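PDB 6FAK: afamin, which carries hydrophobic molecules in body fluids, binding vitamin E and keeping lipidated Wnt proteins soluble and active. Local coordinates for residues I22-I27 with H140-V145; L158-H163 with Q190-F195. All blocks are in the same frame, centred on the assembly; numbering follows the deposited sequence.

Contact 1: I22-I27 with H140-V145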
loop_
_atom_site.group_PDB
_atom_site.type_symbol
_atom_site.label_atom_id
_atom_site.label_comp_id
_atom_site.label_asym_id
_atom_site.label_seq_id
_atom_site.Cartn_x
_atom_site.Cartn_y
_atom_site.Cartn_z
ATOM N N ILE A 22 -21.344 14.836 2.243
ATOM C CA ILE A 22 -20.461 15.993 2.164
ATOM C C ILE A 22 -19.666 16.282 3.452
ATOM O O ILE A 22 -18.514 16.755 3.387
ATOM C CB ILE A 22 -21.264 17.241 1.743
ATOM C CG1 ILE A 22 -20.351 18.380 1.273
ATOM C CG2 ILE A 22 -22.178 17.705 2.873
ATOM C CD1 ILE A 22 -19.549 18.065 0.031
ATOM N N GLU A 23 -20.275 15.996 4.596
ATOM C CA GLU A 23 -19.638 16.164 5.885
ATOM C C GLU A 23 -18.460 15.180 6.008
ATOM O O GLU A 23 -17.329 15.589 6.271
ATOM C CB GLU A 23 -20.663 16.006 7.034
ATOM C CG GLU A 23 -20.055 15.958 8.436
ATOM C CD GLU A 23 -21.095 16.056 9.565
ATOM O OE1 GLU A 23 -21.764 15.039 9.877
ATOM O OE2 GLU A 23 -21.218 17.145 10.170
ATOM N N TYR A 24 -18.729 13.909 5.749
ATOM C CA TYR A 24 -17.722 12.860 5.813
ATOM C C TYR A 24 -16.553 13.059 4.817
ATOM O O TYR A 24 -15.385 12.868 5.145
ATOM C CB TYR A 24 -18.374 11.485 5.601
ATOM C CG TYR A 24 -19.526 11.207 6.552
ATOM C CD1 TYR A 24 -19.316 11.110 7.931
ATOM C CD2 TYR A 24 -20.844 11.073 6.074
ATOM C CE1 TYR A 24 -20.383 10.880 8.806
ATOM C CE2 TYR A 24 -21.904 10.823 6.938
ATOM C CZ TYR A 24 -21.669 10.720 8.301
ATOM O OH TYR A 24 -22.723 10.482 9.161
ATOM N N ILE A 25 -16.919 13.394 3.597
ATOM C CA ILE A 25 -16.005 13.708 2.502
ATOM C C ILE A 25 -15.067 14.860 2.857
ATOM O O ILE A 25 -13.847 14.795 2.585
ATOM C CB ILE A 25 -16.829 14.027 1.232
ATOM C CG1 ILE A 25 -17.470 12.734 0.696
ATOM C CG2 ILE A 25 -16.018 14.709 0.161
ATOM C CD1 ILE A 25 -18.486 13.022 -0.395
ATOM N N THR A 26 -15.624 15.916 3.427
ATOM C CA THR A 26 -14.841 17.083 3.769
ATOM C C THR A 26 -13.779 16.792 4.870
ATOM O O THR A 26 -12.639 17.276 4.807
ATOM C CB THR A 26 -15.774 18.239 4.224
ATOM O OG1 THR A 26 -16.638 18.595 3.136
ATOM C CG2 THR A 26 -14.970 19.455 4.580
ATOM N N ILE A 27 -14.207 16.049 5.883
ATOM C CA ILE A 27 -13.342 15.600 6.985
ATOM C C ILE A 27 -12.186 14.783 6.434
ATOM O O ILE A 27 -11.016 15.032 6.785
ATOM C CB ILE A 27 -14.156 14.802 8.030
ATOM C CG1 ILE A 27 -15.011 15.773 8.821
ATOM C CG2 ILE A 27 -13.246 14.029 8.986
ATOM C CD1 ILE A 27 -16.016 15.091 9.755
ATOM N N HIS A 140 -15.660 11.714 14.282
ATOM C CA HIS A 140 -14.365 11.667 14.978
ATOM C C HIS A 140 -13.523 10.450 14.560
ATOM O O HIS A 140 -12.306 10.573 14.337
ATOM C CB HIS A 140 -14.544 11.734 16.503
ATOM C CG HIS A 140 -13.272 12.015 17.247
ATOM N ND1 HIS A 140 -12.954 13.257 17.748
ATOM C CD2 HIS A 140 -12.231 11.209 17.561
ATOM C CE1 HIS A 140 -11.770 13.205 18.333
ATOM N NE2 HIS A 140 -11.314 11.972 18.238
ATOM N N PHE A 141 -14.160 9.289 14.406
ATOM C CA PHE A 141 -13.473 8.079 13.852
ATOM C C PHE A 141 -12.786 8.332 12.486
ATOM O O PHE A 141 -11.612 8.019 12.304
ATOM C CB PHE A 141 -14.494 6.932 13.678
ATOM C CG PHE A 141 -13.975 5.757 12.879
ATOM C CD1 PHE A 141 -13.201 4.771 13.486
ATOM C CD2 PHE A 141 -14.251 5.649 11.526
ATOM C CE1 PHE A 141 -12.705 3.711 12.759
ATOM C CE2 PHE A 141 -13.773 4.590 10.790
ATOM C CZ PHE A 141 -12.996 3.627 11.418
ATOM N N LEU A 142 -13.553 8.900 11.559
ATOM C CA LEU A 142 -13.130 9.200 10.244
ATOM C C LEU A 142 -11.986 10.243 10.208
ATOM O O LEU A 142 -11.025 10.071 9.466
ATOM C CB LEU A 142 -14.323 9.670 9.433
ATOM C CG LEU A 142 -14.479 9.387 7.963
ATOM C CD1 LEU A 142 -13.975 8.013 7.562
ATOM C CD2 LEU A 142 -15.960 9.548 7.579
ATOM N N TYR A 143 -12.122 11.318 10.987
ATOM C CA TYR A 143 -11.007 12.225 11.268
ATOM C C TYR A 143 -9.738 11.497 11.704
ATOM O O TYR A 143 -8.654 11.757 11.164
ATOM C CB TYR A 143 -11.433 13.241 12.329
ATOM C CG TYR A 143 -10.376 14.046 12.996
ATOM C CD1 TYR A 143 -9.747 15.081 12.328
ATOM C CD2 TYR A 143 -10.039 13.826 14.336
ATOM C CE1 TYR A 143 -8.765 15.848 12.945
ATOM C CE2 TYR A 143 -9.074 14.602 14.976
ATOM C CZ TYR A 143 -8.463 15.628 14.280
ATOM O OH TYR A 143 -7.534 16.401 14.901
ATOM N N GLU A 144 -9.854 10.621 12.704
ATOM C CA GLU A 144 -8.692 10.009 13.318
ATOM C C GLU A 144 -8.052 9.006 12.363
ATOM O O GLU A 144 -6.793 8.944 12.251
ATOM C CB GLU A 144 -9.025 9.368 14.683
ATOM C CG GLU A 144 -9.493 10.345 15.802
ATOM C CD GLU A 144 -8.456 11.335 16.324
ATOM O OE1 GLU A 144 -7.294 11.314 15.872
ATOM O OE2 GLU A 144 -8.817 12.161 17.223
ATOM N N VAL A 145 -8.883 8.298 11.600
ATOM C CA VAL A 145 -8.382 7.359 10.594
ATOM C C VAL A 145 -7.706 8.066 9.413
ATOM O O VAL A 145 -6.593 7.710 9.015
ATOM C CB VAL A 145 -9.486 6.370 10.157
ATOM C CG1 VAL A 145 -8.945 5.422 9.106
ATOM C CG2 VAL A 145 -9.906 5.514 11.361
#
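Residues 22-27 and 140-145 are short helical segments that run nearly parallel, their short axes crossing at -24° and approaching to 9.6 Å. The backbones come closest at Ile27 and Tyr143, whose CA atoms are 5.9 Å apart, and no hydrogen bond passes between the two segments. Two apolar meetings join them instead. In the first, Leu142 points at the partner helix and sends its CD2 methyl to the root of Tyr24, 3.7 Å from Tyr24 CB and equally near ring atom CD1; the two side chains cross at about a right angle, and the methyl comes in obliquely to the ring. Tyr24 holds its ring beside its own backbone N (chi1 -54°), with CB and CD1 both turned to this one methyl. The second meeting lies one turn further along helix 22-33. There Ile27 CG2 settles against the opposing main chain, 3.6 Å from Tyr143 N, and also touches Tyr143 CB at 3.9 Å. The side chain of Ile27 leaves its helix toward helix 134-148, and CG2, anti to the backbone N, is the branch that makes the contact, while CG1 lies beside N.

Both helices belong to the first of the three all-helical albumin domains, and the contact brings together parts of that domain 113 residues apart in sequence. Tyr24 extends the interface along helix 134-148 to Glu135, Leu138 and Asn139, while Leu142 also packs on Ala161 of helix 154-171. The aromatic end of Tyr143 leads away from Ile27: its ring meets Phe39 edge-to-face, and its OH is hydrogen-bonded to Ala37 O.

Contact 2: L158-H163 with Q190-F195; sequences LTVAVH and QYLKAF
The helical segments 158-163 and 190-195 run antiparallel, with 171° between their directions and 10.3 Å between their short axes, and Val160 faces Leu192 where the backbones are nearest. They belong to consecutive helices of the serum albumin fold: helix 154-171, in the first albumin repeat, and the long helix 177-209, which continues into the second.

Val160 carries the contact through one methyl. Its CG2, which lies beside the backbone N of Val160, touches two consecutive side chains of the opposite helix. On one of them it meets the Tyr191 ring at its edge and in its plane, 3.8 Å from CD2; on the other it lies 3.9 Å from Leu192 CB, with the two side chains crossing at about a right angle. Tyr191 sets its ring opposite its backbone N (chi1 -177°), which carries the CD2 edge across to the valine. Thr159 CG2 comes to the neighbouring ring atom CE2 of Tyr191, obliquely, at 4.2 Å.

The polar ends of these residues are engaged elsewhere. Thr159 OG1 is hydrogen-bonded to Pro155 O within its own helix, and Tyr191 OH to Gln291 OE1 on helix 288-295. Leu192 packs also on Leu157. The mapped binding pocket for hydrophobic ligands begins within 190-195, and a triethylene glycol, probably from the crystallisation liquor, lies against Tyr191. One face of the Tyr191 ring receives Phe195 from the next turn of its own helix, with CD1 of Phe195 standing 3.7 Å above the ring plane and offset toward its rim.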
loop_
_atom_site.group_PDB
_atom_site.type_symbol
_atom_site.label_atom_id
_atom_site.label_comp_id
_atom_site.label_asym_id
_atom_site.label_seq_id
_atom_site.Cartn_x
_atom_site.Cartn_y
_atom_site.Cartn_z
ATOM N N LEU A 158 -14.428 5.355 3.325
ATOM C CA LEU A 158 -15.899 5.308 3.570
ATOM C C LEU A 158 -16.427 3.866 3.774
ATOM O O LEU A 158 -17.285 3.619 4.621
ATOM C CB LEU A 158 -16.661 5.979 2.443
ATOM C CG LEU A 158 -16.479 7.478 2.276
ATOM C CD1 LEU A 158 -17.033 7.913 0.926
ATOM C CD2 LEU A 158 -17.132 8.270 3.378
ATOM N N THR A 159 -15.939 2.917 2.996
ATOM C CA THR A 159 -16.241 1.524 3.219
ATOM C C THR A 159 -15.744 1.034 4.585
ATOM O O THR A 159 -16.456 0.274 5.311
ATOM C CB THR A 159 -15.658 0.653 2.085
ATOM O OG1 THR A 159 -16.286 1.027 0.855
ATOM C CG2 THR A 159 -15.897 -0.838 2.342
ATOM N N VAL A 160 -14.522 1.419 4.918
ATOM C CA VAL A 160 -13.963 1.101 6.218
ATOM C C VAL A 160 -14.857 1.683 7.343
ATOM O O VAL A 160 -15.159 0.972 8.286
ATOM C CB VAL A 160 -12.447 1.504 6.278
ATOM C CG1 VAL A 160 -11.907 1.513 7.694
ATOM C CG2 VAL A 160 -11.646 0.511 5.456
ATOM N N ALA A 161 -15.316 2.933 7.224
ATOM C CA ALA A 161 -16.183 3.558 8.244
ATOM C C ALA A 161 -17.483 2.805 8.385
ATOM O O ALA A 161 -17.934 2.596 9.521
ATOM C CB ALA A 161 -16.482 5.020 7.915
ATOM N N VAL A 162 -18.045 2.378 7.261
ATOM C CA VAL A 162 -19.291 1.580 7.253
ATOM C C VAL A 162 -19.114 0.255 8.031
ATOM O O VAL A 162 -19.930 -0.083 8.878
ATOM C CB VAL A 162 -19.799 1.307 5.811
ATOM C CG1 VAL A 162 -20.857 0.219 5.777
ATOM C CG2 VAL A 162 -20.387 2.580 5.218
ATOM N N HIS A 163 -18.064 -0.487 7.709
ATOM C CA HIS A 163 -17.772 -1.736 8.384
ATOM C C HIS A 163 -17.436 -1.553 9.864
ATOM O O HIS A 163 -17.885 -2.362 10.707
ATOM C CB HIS A 163 -16.745 -2.510 7.610
ATOM C CG HIS A 163 -17.338 -3.118 6.391
ATOM N ND1 HIS A 163 -17.641 -4.458 6.311
ATOM C CD2 HIS A 163 -17.847 -2.552 5.273
ATOM C CE1 HIS A 163 -18.218 -4.706 5.148
ATOM N NE2 HIS A 163 -18.355 -3.564 4.499
ATOM N N GLN A 190 -7.358 -5.150 8.540
ATOM C CA GLN A 190 -6.615 -5.807 7.480
ATOM C C GLN A 190 -7.006 -5.298 6.087
ATOM O O GLN A 190 -6.159 -5.181 5.198
ATOM C CB GLN A 190 -6.753 -7.314 7.567
ATOM C CG GLN A 190 -6.043 -7.841 8.813
ATOM C CD GLN A 190 -6.257 -9.331 9.074
ATOM O OE1 GLN A 190 -7.261 -9.938 8.646
ATOM N NE2 GLN A 190 -5.293 -9.933 9.782
ATOM N N TYR A 191 -8.294 -5.062 5.887
ATOM C CA TYR A 191 -8.801 -4.533 4.638
ATOM C C TYR A 191 -8.170 -3.147 4.363
ATOM O O TYR A 191 -7.581 -2.870 3.297
ATOM C CB TYR A 191 -10.299 -4.417 4.733
ATOM C CG TYR A 191 -10.937 -3.947 3.474
ATOM C CD1 TYR A 191 -11.195 -4.841 2.452
ATOM C CD2 TYR A 191 -11.302 -2.614 3.302
ATOM C CE1 TYR A 191 -11.804 -4.428 1.284
ATOM C CE2 TYR A 191 -11.911 -2.182 2.131
ATOM C CZ TYR A 191 -12.156 -3.089 1.120
ATOM O OH TYR A 191 -12.765 -2.699 -0.066
ATOM N N LEU A 192 -8.261 -2.302 5.381
ATOM C CA LEU A 192 -7.730 -0.960 5.306
ATOM C C LEU A 192 -6.211 -1.029 4.973
ATOM O O LEU A 192 -5.764 -0.378 4.042
ATOM C CB LEU A 192 -8.018 -0.190 6.616
ATOM C CG LEU A 192 -7.231 1.118 6.740
ATOM C CD1 LEU A 192 -7.694 2.091 5.683
ATOM C CD2 LEU A 192 -7.372 1.720 8.125
ATOM N N LYS A 193 -5.456 -1.830 5.705
ATOM C CA LYS A 193 -4.014 -1.903 5.499
ATOM C C LYS A 193 -3.635 -2.519 4.160
ATOM O O LYS A 193 -2.706 -2.003 3.515
ATOM C CB LYS A 193 -3.302 -2.597 6.647
ATOM C CG LYS A 193 -3.286 -1.808 7.955
ATOM C CD LYS A 193 -3.322 -0.271 7.833
ATOM C CE LYS A 193 -3.427 0.390 9.212
ATOM N NZ LYS A 193 -3.284 1.872 9.174
ATOM N N ALA A 194 -4.370 -3.529 3.704
ATOM C CA ALA A 194 -4.143 -4.082 2.365
ATOM C C ALA A 194 -4.380 -3.066 1.222
ATOM O O ALA A 194 -3.526 -2.904 0.352
ATOM C CB ALA A 194 -4.995 -5.318 2.117
ATOM N N PHE A 195 -5.552 -2.430 1.195
ATOM C CA PHE A 195 -5.827 -1.386 0.212
ATOM C C PHE A 195 -4.904 -0.167 0.254
ATOM O O PHE A 195 -4.450 0.321 -0.793
ATOM C CB PHE A 195 -7.275 -0.966 0.201
ATOM C CG PHE A 195 -8.132 -1.833 -0.604
ATOM C CD1 PHE A 195 -8.547 -3.052 -0.123
ATOM C CD2 PHE A 195 -8.543 -1.448 -1.845
ATOM C CE1 PHE A 195 -9.378 -3.879 -0.869
ATOM C CE2 PHE A 195 -9.352 -2.272 -2.626
ATOM C CZ PHE A 195 -9.775 -3.490 -2.123
#

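How the contacts relate
Contacts 1 and 2 are both buried, their centres about 14 Å apart, and they share no helix, yet they touch. Helix 134-148 of contact 1 and helix 154-171 of contact 2 follow each other in the chain: Phe141 CE2 lies 3.7 Å from Ala161 CA, and Tyr24 packs on Leu158. Val145 likewise touches Leu192. Both contacts are apolar, but contact 1 sets methyls against a tyrosine root and main chain, contact 2 one valine methyl against a ring edge. Tyr24 and Tyr191 are partly exposed, the other touching residues buried. Contact 1 stays within the first albumin repeat; contact 2, nearer the chain's centre, leads into the second and overlaps the start of the ligand-binding region.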